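Local coordinates for nitrogenase molybdenum-iron protein beta chain (Clostridium pasteurianum, PDB 4WES) that forms, with the alpha chain, the molybdenum-iron component of nitrogenase, which reduces dinitrogen to ammonium, and shares the [8Fe-7S] cluster with that chain, at residues P321-A326 against V407-P412; I268-T273 against I331-A336. One frame throughout, in Å; residues are numbered along the deposited sequence.

Interaction 1: residues P321-A326 against V407-P412; sequences PDEIIA and VRFGFP
The side chain of Glu323 packs obliquely against one corner of the Phe409 ring, and here the contact is tight. Its CB, CG and CD all approach the same ring atom, the nearest pair being Glu323 CD and Phe409 CE2 at 3.7 Å. The two side chains run past each other in opposite directions, with carboxylate and ring planes turned 54° apart. CG of Glu323 sits between the backbone N and the carbonyl carbon (chi1 67°), and the chain then extends straight toward the loop, bringing OE1 to 3.5 Å from Gly410 CA. Gly410, at a positive phi of 84°, has no side chain between its CA and the carboxylate of Glu323. The surroundings are those of a Rossmann-like parallel sheet: helix 321-333 starts just after strand 314-318, and Phe409 follows directly on strand 406-408, the outermost strand of the sheet within this chain. Near the start of that helix, Glu323 OE2 accepts the backbone N-H of Asp320, while OE1 forms a salt bridge with Lys424, which also makes a cation-pi contact with Phe409. The looser side begins at Ile324, which touches the ring with CD1 alone, 4.1 Å from Phe409 CE2. Past Gly410 a water bridges the two segments, hydrogen-bonded to Glu323 OE2 (2.7 Å) and accepting from Phe411 N (3.0 Å), while the ring of Phe411 turns away to meet Phe178 edge-to-face.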
ATOM      1  N   PRO B 321       9.141 -22.240  -5.372  1.00  9.83           N
ATOM      2  CA  PRO B 321       9.326 -22.372  -6.815  1.00 10.38           C
ATOM      3  C   PRO B 321       8.057 -22.203  -7.622  1.00  9.43           C
ATOM      4  O   PRO B 321       8.069 -21.544  -8.673  1.00 10.02           O
ATOM      5  CB  PRO B 321       9.918 -23.777  -7.000  1.00 11.49           C
ATOM      6  CG  PRO B 321      10.351 -24.233  -5.688  1.00 21.10           C
ATOM      7  CD  PRO B 321       9.703 -23.373  -4.627  1.00 10.96           C
ATOM      8  N   ASP B 322       6.938 -22.813  -7.194  1.00  9.57           N
ATOM      9  CA  ASP B 322       5.735 -22.741  -8.016  1.00  9.56           C
ATOM     10  C   ASP B 322       5.276 -21.286  -8.191  1.00  9.04           C
ATOM     11  O   ASP B 322       4.967 -20.837  -9.294  1.00  9.84           O
ATOM     12  CB  ASP B 322       4.594 -23.569  -7.420  1.00  9.78           C
ATOM     13  CG  ASP B 322       4.911 -25.065  -7.280  1.00 10.16           C
ATOM     14  OD1 ASP B 322       5.544 -25.626  -8.202  1.00 11.48           O
ATOM     15  OD2 ASP B 322       4.500 -25.641  -6.235  1.00 10.73           O
ATOM     16  N   GLU B 323       5.201 -20.571  -7.067  1.00  9.60           N
ATOM     17  CA  GLU B 323       4.737 -19.188  -7.076  1.00 10.51           C
ATOM     18  C   GLU B 323       5.686 -18.264  -7.821  1.00  9.43           C
ATOM     19  O   GLU B 323       5.253 -17.353  -8.529  1.00 10.32           O
ATOM     20  CB  GLU B 323       4.554 -18.686  -5.594  1.00 13.43           C
ATOM     21  CG  GLU B 323       5.864 -18.550  -4.791  1.00 17.10           C
ATOM     22  CD  GLU B 323       5.792 -18.149  -3.280  1.00 17.34           C
ATOM     23  OE1 GLU B 323       4.598 -18.114  -2.807  1.00 14.24           O
ATOM     24  OE2 GLU B 323       6.934 -17.755  -2.639  1.00 15.34           O
ATOM     25  N   ILE B 324       6.991 -18.500  -7.684  1.00  9.56           N
ATOM     26  CA  ILE B 324       7.969 -17.616  -8.332  1.00  9.81           C
ATOM     27  C   ILE B 324       8.078 -17.892  -9.841  1.00  9.16           C
ATOM     28  O   ILE B 324       8.286 -16.973 -10.610  1.00 10.01           O
ATOM     29  CB  ILE B 324       9.334 -17.672  -7.613  1.00  9.62           C
ATOM     30  CG1 ILE B 324       9.228 -17.133  -6.190  1.00 11.52           C
ATOM     31  CG2 ILE B 324      10.404 -16.926  -8.396  1.00 10.96           C
ATOM     32  CD1 ILE B 324       8.836 -15.656  -6.089  1.00 12.39           C
ATOM     33  N   ILE B 325       7.886 -19.147 -10.270  1.00  9.96           N
ATOM     34  CA  ILE B 325       7.806 -19.388 -11.693  1.00 10.48           C
ATOM     35  C   ILE B 325       6.670 -18.575 -12.307  1.00  9.49           C
ATOM     36  O   ILE B 325       6.836 -17.906 -13.311  1.00 10.33           O
ATOM     37  CB  ILE B 325       7.639 -20.894 -11.979  1.00 10.64           C
ATOM     38  CG1 ILE B 325       8.947 -21.651 -11.672  1.00 11.26           C
ATOM     39  CG2 ILE B 325       7.200 -21.149 -13.430  1.00 12.52           C
ATOM     40  CD1 ILE B 325       8.738 -23.139 -11.537  1.00 11.70           C
ATOM     41  N   ALA B 326       5.471 -18.702 -11.716  1.00  9.72           N
ATOM     42  CA  ALA B 326       4.317 -18.020 -12.295  1.00  9.84           C
ATOM     43  C   ALA B 326       4.429 -16.484 -12.171  1.00  8.85           C
ATOM     44  O   ALA B 326       4.100 -15.756 -13.118  1.00 10.28           O
ATOM     45  CB  ALA B 326       3.057 -18.527 -11.640  1.00 10.52           C
ATOM     46  N   VAL B 407       7.410  -5.319  -2.331  1.00  8.13           N
ATOM     47  CA  VAL B 407       6.158  -6.039  -2.283  1.00  8.62           C
ATOM     48  C   VAL B 407       6.328  -7.314  -1.478  1.00  7.94           C
ATOM     49  O   VAL B 407       7.106  -8.181  -1.863  1.00  9.78           O
ATOM     50  CB  VAL B 407       5.641  -6.338  -3.688  1.00 10.45           C
ATOM     51  CG1 VAL B 407       4.365  -7.177  -3.662  1.00 12.32           C
ATOM     52  CG2 VAL B 407       5.435  -5.028  -4.453  1.00 13.05           C
ATOM     53  N   ARG B 408       5.553  -7.428  -0.411  1.00  8.60           N
ATOM     54  CA  ARG B 408       5.520  -8.649   0.390  1.00  8.33           C
ATOM     55  C   ARG B 408       4.723  -9.732  -0.333  1.00  8.54           C
ATOM     56  O   ARG B 408       3.568  -9.489  -0.730  1.00  9.84           O
ATOM     57  CB  ARG B 408       4.922  -8.359   1.751  1.00  8.56           C
ATOM     58  CG  ARG B 408       5.849  -7.577   2.650  1.00  8.70           C
ATOM     59  CD  ARG B 408       5.143  -7.016   3.875  1.00  9.49           C
ATOM     60  NE  ARG B 408       6.094  -6.344   4.756  1.00  9.57           N
ATOM     61  CZ  ARG B 408       6.573  -5.108   4.581  1.00  8.74           C
ATOM     62  NH1 ARG B 408       6.137  -4.371   3.582  1.00  9.91           N
ATOM     63  NH2 ARG B 408       7.515  -4.673   5.383  1.00 10.60           N
ATOM     64  N   PHE B 409       5.297 -10.911  -0.487  1.00  8.40           N
ATOM     65  CA  PHE B 409       4.704 -11.990  -1.284  1.00  8.40           C
ATOM     66  C   PHE B 409       5.198 -13.310  -0.741  1.00  9.25           C
ATOM     67  O   PHE B 409       6.355 -13.417  -0.320  1.00 12.00           O
ATOM     68  CB  PHE B 409       5.168 -11.783  -2.734  1.00  9.56           C
ATOM     69  CG  PHE B 409       4.679 -12.804  -3.724  1.00 10.31           C
ATOM     70  CD1 PHE B 409       3.539 -12.575  -4.443  1.00 11.10           C
ATOM     71  CD2 PHE B 409       5.394 -13.943  -3.955  1.00 11.53           C
ATOM     72  CE1 PHE B 409       3.099 -13.507  -5.386  1.00 15.10           C
ATOM     73  CE2 PHE B 409       4.971 -14.870  -4.890  1.00 13.62           C
ATOM     74  CZ  PHE B 409       3.824 -14.660  -5.601  1.00 14.66           C
ATOM     75  N   GLY B 410       4.348 -14.322  -0.722  1.00  9.79           N
ATOM     76  CA  GLY B 410       4.769 -15.658  -0.325  1.00 11.00           C
ATOM     77  C   GLY B 410       4.748 -15.861   1.166  1.00  9.43           C
ATOM     78  O   GLY B 410       3.792 -15.496   1.839  1.00 10.50           O
ATOM     79  N   PHE B 411       5.791 -16.505   1.695  1.00  9.53           N
ATOM     80  CA  PHE B 411       5.751 -17.054   3.049  1.00  8.76           C
ATOM     81  C   PHE B 411       7.135 -17.043   3.681  1.00  8.42           C
ATOM     82  O   PHE B 411       8.078 -17.488   3.022  1.00  9.98           O
ATOM     83  CB  PHE B 411       5.245 -18.512   2.981  1.00 10.40           C
ATOM     84  CG  PHE B 411       5.272 -19.238   4.307  1.00 10.03           C
ATOM     85  CD1 PHE B 411       4.287 -19.058   5.225  1.00 12.20           C
ATOM     86  CD2 PHE B 411       6.270 -20.128   4.594  1.00 11.89           C
ATOM     87  CE1 PHE B 411       4.325 -19.721   6.449  1.00 14.93           C
ATOM     88  CE2 PHE B 411       6.321 -20.802   5.773  1.00 14.17           C
ATOM     89  CZ  PHE B 411       5.368 -20.582   6.718  1.00 14.52           C
ATOM     90  N   PRO B 412       7.243 -16.646   4.943  1.00  8.18           N
ATOM     91  CA  PRO B 412       6.205 -16.016   5.764  1.00  7.91           C
ATOM     92  C   PRO B 412       6.198 -14.495   5.628  1.00  8.24           C
ATOM     93  O   PRO B 412       7.252 -13.871   5.489  1.00  8.38           O
ATOM     94  CB  PRO B 412       6.604 -16.435   7.185  1.00  8.88           C
ATOM     95  CG  PRO B 412       8.058 -16.530   7.136  1.00 13.58           C
ATOM     96  CD  PRO B 412       8.454 -16.935   5.739  1.00  9.07           C
TER
HETATM   97  O   HOH W   1       7.988 -17.164  -0.199  1.00 20.60           O

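Interaction 2: residues I268-T273 against I331-A336; sequences IGVSAT and IIELGA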
ATOM      1  N   ILE B 268      -1.035 -17.468 -11.464  1.00 10.11           N
ATOM      2  CA  ILE B 268      -0.674 -16.069 -11.225  1.00  9.56           C
ATOM      3  C   ILE B 268      -0.402 -15.423 -12.556  1.00  9.59           C
ATOM      4  O   ILE B 268       0.430 -15.914 -13.331  1.00 11.13           O
ATOM      5  CB  ILE B 268       0.545 -15.949 -10.283  1.00 10.73           C
ATOM      6  CG1 ILE B 268       0.250 -16.565  -8.915  1.00 12.04           C
ATOM      7  CG2 ILE B 268       0.970 -14.485 -10.157  1.00 11.00           C
ATOM      8  CD1 ILE B 268       1.461 -16.686  -8.020  1.00 13.98           C
ATOM      9  N   GLY B 269      -1.074 -14.303 -12.820  1.00  9.86           N
ATOM     10  CA  GLY B 269      -0.885 -13.551 -14.057  1.00  9.99           C
ATOM     11  C   GLY B 269      -1.802 -13.963 -15.182  1.00  9.71           C
ATOM     12  O   GLY B 269      -2.771 -14.710 -14.982  1.00 11.92           O
ATOM     13  N   VAL B 270      -1.473 -13.494 -16.387  1.00 10.17           N
ATOM     14  CA  VAL B 270      -2.374 -13.669 -17.521  1.00 10.34           C
ATOM     15  C   VAL B 270      -2.332 -15.095 -18.042  1.00 10.38           C
ATOM     16  O   VAL B 270      -3.340 -15.813 -17.996  1.00 11.16           O
ATOM     17  CB  VAL B 270      -2.085 -12.654 -18.649  1.00 10.97           C
ATOM     18  CG1 VAL B 270      -3.068 -12.846 -19.805  1.00 12.64           C
ATOM     19  CG2 VAL B 270      -2.118 -11.215 -18.149  1.00 11.42           C
ATOM     20  N   SER B 271      -1.197 -15.530 -18.587  1.00 10.52           N
ATOM     21  CA  SER B 271      -1.141 -16.850 -19.205  1.00 10.64           C
ATOM     22  C   SER B 271      -1.411 -17.959 -18.217  1.00 10.41           C
ATOM     23  O   SER B 271      -2.093 -18.927 -18.552  1.00 11.39           O
ATOM     24  CB  SER B 271       0.161 -17.074 -19.954  1.00 11.33           C
ATOM     25  OG  SER B 271       1.280 -17.083 -19.077  1.00 12.62           O
ATOM     26  N   ALA B 272      -0.912 -17.842 -16.992  1.00 10.28           N
ATOM     27  CA  ALA B 272      -1.108 -18.939 -16.041  1.00 10.64           C
ATOM     28  C   ALA B 272      -2.581 -19.030 -15.594  1.00 10.50           C
ATOM     29  O   ALA B 272      -3.096 -20.112 -15.408  1.00 11.34           O
ATOM     30  CB  ALA B 272      -0.176 -18.807 -14.861  1.00 10.91           C
ATOM     31  N   THR B 273      -3.258 -17.902 -15.424  1.00  9.73           N
ATOM     32  CA  THR B 273      -4.695 -17.971 -15.136  1.00 10.72           C
ATOM     33  C   THR B 273      -5.455 -18.463 -16.368  1.00 10.36           C
ATOM     34  O   THR B 273      -6.338 -19.326 -16.248  1.00 10.61           O
ATOM     35  CB  THR B 273      -5.258 -16.649 -14.618  1.00 10.65           C
ATOM     36  OG1 THR B 273      -4.517 -16.263 -13.448  1.00 10.53           O
ATOM     37  CG2 THR B 273      -6.714 -16.794 -14.242  1.00  9.98           C
ATOM     38  N   ILE B 331       5.605 -10.979 -14.392  1.00  8.81           N
ATOM     39  CA  ILE B 331       6.493  -9.821 -14.522  1.00  9.03           C
ATOM     40  C   ILE B 331       6.848  -9.555 -16.006  1.00  9.28           C
ATOM     41  O   ILE B 331       6.796  -8.422 -16.468  1.00  9.06           O
ATOM     42  CB  ILE B 331       7.746 -10.033 -13.638  1.00  9.17           C
ATOM     43  CG1 ILE B 331       7.394  -9.995 -12.165  1.00  9.64           C
ATOM     44  CG2 ILE B 331       8.847  -9.046 -13.997  1.00  9.57           C
ATOM     45  CD1 ILE B 331       6.754  -8.752 -11.644  1.00 13.73           C
ATOM     46  N   ILE B 332       7.187 -10.624 -16.735  1.00  8.94           N
ATOM     47  CA  ILE B 332       7.430 -10.504 -18.151  1.00  9.29           C
ATOM     48  C   ILE B 332       6.196  -9.988 -18.897  1.00  9.15           C
ATOM     49  O   ILE B 332       6.276  -9.091 -19.756  1.00 10.02           O
ATOM     50  CB  ILE B 332       7.942 -11.826 -18.739  1.00  9.89           C
ATOM     51  CG1 ILE B 332       9.319 -12.172 -18.137  1.00 10.69           C
ATOM     52  CG2 ILE B 332       8.031 -11.759 -20.253  1.00 12.36           C
ATOM     53  CD1 ILE B 332       9.798 -13.560 -18.494  1.00 13.20           C
ATOM     54  N   GLU B 333       5.018 -10.534 -18.560  1.00  8.97           N
ATOM     55  CA  GLU B 333       3.766 -10.096 -19.181  1.00  9.46           C
ATOM     56  C   GLU B 333       3.469  -8.625 -18.955  1.00  9.02           C
ATOM     57  O   GLU B 333       2.828  -8.001 -19.786  1.00  9.64           O
ATOM     58  CB  GLU B 333       2.619 -10.960 -18.668  1.00  9.63           C
ATOM     59  CG  GLU B 333       2.698 -12.412 -19.111  1.00  9.98           C
ATOM     60  CD  GLU B 333       1.703 -13.347 -18.462  1.00 10.79           C
ATOM     61  OE1 GLU B 333       1.289 -13.102 -17.319  1.00 10.52           O
ATOM     62  OE2 GLU B 333       1.362 -14.344 -19.114  1.00 13.22           O
ATOM     63  N   LEU B 334       3.928  -8.095 -17.808  1.00  9.37           N
ATOM     64  CA  LEU B 334       3.750  -6.683 -17.478  1.00  9.40           C
ATOM     65  C   LEU B 334       4.693  -5.761 -18.249  1.00  9.42           C
ATOM     66  O   LEU B 334       4.538  -4.539 -18.190  1.00 10.05           O
ATOM     67  CB  LEU B 334       3.943  -6.462 -15.972  1.00  8.77           C
ATOM     68  CG  LEU B 334       2.817  -7.081 -15.119  1.00  9.74           C
ATOM     69  CD1 LEU B 334       3.223  -7.169 -13.662  1.00 11.31           C
ATOM     70  CD2 LEU B 334       1.523  -6.315 -15.270  1.00 10.61           C
ATOM     71  N   GLY B 335       5.692  -6.333 -18.934  1.00  9.39           N
ATOM     72  CA  GLY B 335       6.703  -5.597 -19.629  1.00  9.83           C
ATOM     73  C   GLY B 335       7.935  -5.330 -18.806  1.00  9.11           C
ATOM     74  O   GLY B 335       8.825  -4.553 -19.213  1.00 10.03           O
ATOM     75  N   ALA B 336       7.999  -5.923 -17.608  1.00  9.70           N
ATOM     76  CA  ALA B 336       9.125  -5.740 -16.682  1.00  9.71           C
ATOM     77  C   ALA B 336      10.111  -6.922 -16.849  1.00 10.26           C
ATOM     78  O   ALA B 336       9.889  -7.859 -17.619  1.00 10.65           O
ATOM     79  CB  ALA B 336       8.612  -5.598 -15.256  1.00  9.59           C
TER
HETATM   80  O   HOH W   2       1.066 -15.833 -16.136  1.00 12.08           O
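Glu333 presents its carboxylate to the first turn of helix 270-284, each oxygen taking a backbone N-H. Glu333 OE1 accepts from Val270 N at 2.9 Å and Glu333 OE2 from Ser271 N, also at 2.9 Å; both donors arrive on the syn side but tilted from the carboxylate plane, by 32° at Val270. The reach comes from an extended chain: CG stands beside the backbone N, opposite the carbonyl carbon (chi1 -67°), and CD continues outward from it. OG of Ser271 stands between its own N and carbonyl carbon (chi1 65°), which lets the hydroxyl donate to Glu333 OE2 at 2.7 Å. Its N and OG reach that oxygen from opposite faces of the plane, and Lys329 adds a salt bridge to the same atom. Gly269 is the N-cap, and its carbonyl O accepts from both N and OG1 of Thr273, OG1 at 2.8 Å in the carbonyl plane. A carboxylate at a helix N-terminus probably gains from the helix dipole as well as from these bonds. Just beyond Glu333 a Schellman motif follows, with Gly335 at positive phi and Ala336 N bonded to Ile331 O. Val270 lays CB 3.7 Å from Glu333 OE1, and Met514 of the alpha chain packs on both residues. A water donates to Glu333 OE1 and to Ile268 O, and accepts from Ala272 N.

In the fold
Helix 321-333 serves both contacts, which lie about 14 Å apart between centres: its first turn offers Glu323 to the loop after strand 406-408 in interaction 1, and its last offers Glu333 to the start of helix 270-284 in interaction 2. Along the chain the four segments alternate. Ile268 joins the two sites directly, its CB 3.8 Å from Ala326 CB and its CD1 3.9 Å from Phe409 CZ. Interaction 1 is the more central, about 8 Å from the centre of the chain against about 19 Å for interaction 2. Both are structural contacts away from the [8Fe-7S] cluster and the iron sites.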